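Local coordinates for protein transcriptional repressor of the blcABC operon (Agrobacterium tumefaciens, PDB 3MQ0) that represses transcription of the blcABC operon, probably by binding DNA through an IclR-type helix-turn-helix domain, and is regulated via oligomerization, at residues A111-L116 with R258-A263. Residues are numbered along the deposited sequence; the frame is centred on the assembly and turned at random.
Sequences AQRHDL and RTTANA
Arg113 and Thr260 face each other with their CA atoms 8.7 Å apart, where the loop following helix 102-110 passes helix 247-267. Such a gap suits a long side chain on the loop and short ones on the helix. Arg113 kinks at its second torsion (chi2 -67°) and then runs extended to NE, where the guanidinium turns off with its edge to the helix. Arg113 NH1 lies 2.7 Å from Thr260 OG1, but the angle is too poor for a hydrogen bond; that hydroxyl instead bonds to Glu256 O, one turn back. Packing is tight, with Arg113 NH1 also 3.2 Å from Thr260 CG2. At the neighbouring corner, Arg113 NH2 rests 3.6 Å from Ala263 CB, a small methyl that lets the flat group come close. From the same loop, Leu116 CD1 comes within 4.3 Å of Thr260 CG2, an apolar contact between two buried side chains. The bond from Leu116 N to Arg113 O (3.0 Å) closes a turn that holds together the two loop residues touching the helix. Ala261 points away from the loop and packs on Ala223 and Ile225 of strand 218-226. The helix thus lies against the antiparallel sheet, the loop beside it, within the GAF-like C-terminal domain of IclR-family regulators.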
ATOM      1  N   ALA B 111     -14.598 -23.609  -2.364  1.00 25.22           N
ATOM      2  CA  ALA B 111     -14.518 -24.741  -3.280  1.00 36.44           C
ATOM      3  C   ALA B 111     -13.491 -25.798  -2.861  1.00 44.80           C
ATOM      4  O   ALA B 111     -13.474 -26.895  -3.411  1.00 49.29           O
ATOM      5  CB  ALA B 111     -14.228 -24.257  -4.694  1.00 32.42           C
ATOM      6  N   GLN B 112     -12.632 -25.480  -1.900  1.00 41.36           N
ATOM      7  CA  GLN B 112     -11.592 -26.429  -1.505  1.00 42.65           C
ATOM      8  C   GLN B 112     -11.642 -26.779  -0.022  1.00 45.56           C
ATOM      9  O   GLN B 112     -10.766 -27.475   0.494  1.00 52.93           O
ATOM     10  CB  GLN B 112     -10.215 -25.892  -1.882  1.00 48.50           C
ATOM     11  CG  GLN B 112      -9.887 -24.571  -1.231  1.00 53.96           C
ATOM     12  CD  GLN B 112      -8.871 -23.781  -2.020  1.00 65.31           C
ATOM     13  OE1 GLN B 112      -8.944 -23.706  -3.248  1.00 61.68           O
ATOM     14  NE2 GLN B 112      -7.908 -23.190  -1.318  1.00 69.29           N
ATOM     15  N   ARG B 113     -12.671 -26.288   0.660  1.00 37.56           N
ATOM     16  CA  ARG B 113     -12.892 -26.608   2.062  1.00 41.56           C
ATOM     17  C   ARG B 113     -14.143 -27.459   2.190  1.00 41.78           C
ATOM     18  O   ARG B 113     -15.193 -26.975   2.617  1.00 39.34           O
ATOM     19  CB  ARG B 113     -13.056 -25.334   2.889  1.00 40.87           C
ATOM     20  CG  ARG B 113     -11.795 -24.498   3.000  1.00 53.95           C
ATOM     21  CD  ARG B 113     -10.734 -25.219   3.809  1.00 66.93           C
ATOM     22  NE  ARG B 113      -9.511 -24.431   3.948  1.00 76.13           N
ATOM     23  CZ  ARG B 113      -9.400 -23.352   4.716  1.00 76.40           C
ATOM     24  NH1 ARG B 113     -10.445 -22.920   5.408  1.00 80.58           N
ATOM     25  NH2 ARG B 113      -8.249 -22.698   4.788  1.00 70.84           N
ATOM     26  N   HIS B 114     -14.034 -28.723   1.807  1.00 36.23           N
ATOM     27  CA  HIS B 114     -15.181 -29.619   1.857  1.00 37.54           C
ATOM     28  C   HIS B 114     -15.717 -29.792   3.280  1.00 30.89           C
ATOM     29  O   HIS B 114     -16.817 -30.299   3.472  1.00 31.99           O
ATOM     30  CB  HIS B 114     -14.837 -30.958   1.210  1.00 42.66           C
ATOM     31  CG  HIS B 114     -14.483 -30.840  -0.242  1.00 60.38           C
ATOM     32  ND1 HIS B 114     -13.304 -30.269  -0.674  1.00 65.73           N
ATOM     33  CD2 HIS B 114     -15.162 -31.191  -1.358  1.00 68.24           C
ATOM     34  CE1 HIS B 114     -13.266 -30.289  -1.994  1.00 68.00           C
ATOM     35  NE2 HIS B 114     -14.382 -30.844  -2.435  1.00 70.28           N
ATOM     36  N   ASP B 115     -14.937 -29.365   4.268  1.00 28.97           N
ATOM     37  CA  ASP B 115     -15.373 -29.393   5.663  1.00 37.83           C
ATOM     38  C   ASP B 115     -16.663 -28.594   5.848  1.00 33.89           C
ATOM     39  O   ASP B 115     -17.506 -28.931   6.683  1.00 35.46           O
ATOM     40  CB  ASP B 115     -14.296 -28.790   6.572  1.00 48.32           C
ATOM     41  CG  ASP B 115     -12.887 -29.122   6.111  1.00 65.73           C
ATOM     42  OD1 ASP B 115     -12.224 -29.957   6.775  1.00 75.76           O
ATOM     43  OD2 ASP B 115     -12.448 -28.549   5.084  1.00 62.11           O
ATOM     44  N   LEU B 116     -16.796 -27.517   5.083  1.00 25.91           N
ATOM     45  CA  LEU B 116     -17.934 -26.617   5.218  1.00 23.75           C
ATOM     46  C   LEU B 116     -19.083 -26.932   4.245  1.00 20.23           C
ATOM     47  O   LEU B 116     -20.085 -26.210   4.210  1.00 24.82           O
ATOM     48  CB  LEU B 116     -17.476 -25.177   5.002  1.00 23.89           C
ATOM     49  CG  LEU B 116     -16.399 -24.667   5.962  1.00 30.49           C
ATOM     50  CD1 LEU B 116     -15.980 -23.275   5.547  1.00 22.59           C
ATOM     51  CD2 LEU B 116     -16.894 -24.693   7.408  1.00 33.53           C
ATOM     52  N   ARG B 258     -12.687 -19.532  12.409  1.00 13.03           N
ATOM     53  CA  ARG B 258     -11.708 -18.489  12.716  1.00 11.73           C
ATOM     54  C   ARG B 258     -10.464 -18.635  11.843  1.00 11.63           C
ATOM     55  O   ARG B 258      -9.975 -17.650  11.262  1.00 12.14           O
ATOM     56  CB  ARG B 258     -11.320 -18.498  14.215  1.00 13.53           C
ATOM     57  CG  ARG B 258     -10.359 -17.371  14.598  1.00 13.61           C
ATOM     58  CD  ARG B 258      -9.814 -17.531  16.025  1.00 16.73           C
ATOM     59  NE  ARG B 258      -8.869 -18.648  16.158  1.00 18.41           N
ATOM     60  CZ  ARG B 258      -7.572 -18.577  15.864  1.00 18.42           C
ATOM     61  NH1 ARG B 258      -7.050 -17.443  15.415  1.00 15.43           N
ATOM     62  NH2 ARG B 258      -6.795 -19.650  16.020  1.00 16.41           N
ATOM     63  N   THR B 259      -9.954 -19.861  11.732  1.00 14.50           N
ATOM     64  CA  THR B 259      -8.741 -20.089  10.956  1.00 17.09           C
ATOM     65  C   THR B 259      -8.995 -20.044   9.440  1.00 14.95           C
ATOM     66  O   THR B 259      -8.125 -19.637   8.665  1.00 16.99           O
ATOM     67  CB  THR B 259      -8.045 -21.398  11.355  1.00 19.95           C
ATOM     68  OG1 THR B 259      -8.974 -22.479  11.273  1.00 20.29           O
ATOM     69  CG2 THR B 259      -7.532 -21.297  12.799  1.00 20.96           C
ATOM     70  N   THR B 260     -10.174 -20.485   9.029  1.00 11.77           N
ATOM     71  CA  THR B 260     -10.609 -20.361   7.637  1.00 14.45           C
ATOM     72  C   THR B 260     -10.635 -18.889   7.248  1.00 13.57           C
ATOM     73  O   THR B 260     -10.151 -18.506   6.178  1.00 14.71           O
ATOM     74  CB  THR B 260     -12.033 -20.967   7.441  1.00 17.61           C
ATOM     75  OG1 THR B 260     -11.965 -22.390   7.605  1.00 24.95           O
ATOM     76  CG2 THR B 260     -12.594 -20.632   6.050  1.00 22.51           C
ATOM     77  N   ALA B 261     -11.192 -18.060   8.129  1.00 13.03           N
ATOM     78  CA  ALA B 261     -11.256 -16.616   7.895  1.00 14.77           C
ATOM     79  C   ALA B 261      -9.863 -15.997   7.812  1.00 13.60           C
ATOM     80  O   ALA B 261      -9.612 -15.148   6.965  1.00 15.04           O
ATOM     81  CB  ALA B 261     -12.068 -15.936   8.998  1.00 13.78           C
ATOM     82  N   ASN B 262      -8.967 -16.405   8.711  1.00 15.10           N
ATOM     83  CA  ASN B 262      -7.567 -15.985   8.641  1.00 19.47           C
ATOM     84  C   ASN B 262      -6.893 -16.339   7.310  1.00 21.49           C
ATOM     85  O   ASN B 262      -6.140 -15.539   6.748  1.00 18.66           O
ATOM     86  CB  ASN B 262      -6.775 -16.548   9.828  1.00 17.41           C
ATOM     87  CG  ASN B 262      -7.168 -15.891  11.145  1.00 25.75           C
ATOM     88  OD1 ASN B 262      -7.820 -14.854  11.151  1.00 26.03           O
ATOM     89  ND2 ASN B 262      -6.783 -16.495  12.254  1.00 25.54           N
ATOM     90  N   ALA B 263      -7.181 -17.527   6.791  1.00 15.42           N
ATOM     91  CA  ALA B 263      -6.601 -17.946   5.511  1.00 21.64           C
ATOM     92  C   ALA B 263      -7.161 -17.099   4.374  1.00 23.35           C
ATOM     93  O   ALA B 263      -6.447 -16.728   3.443  1.00 17.65           O
ATOM     94  CB  ALA B 263      -6.872 -19.421   5.251  1.00 16.79           C
TER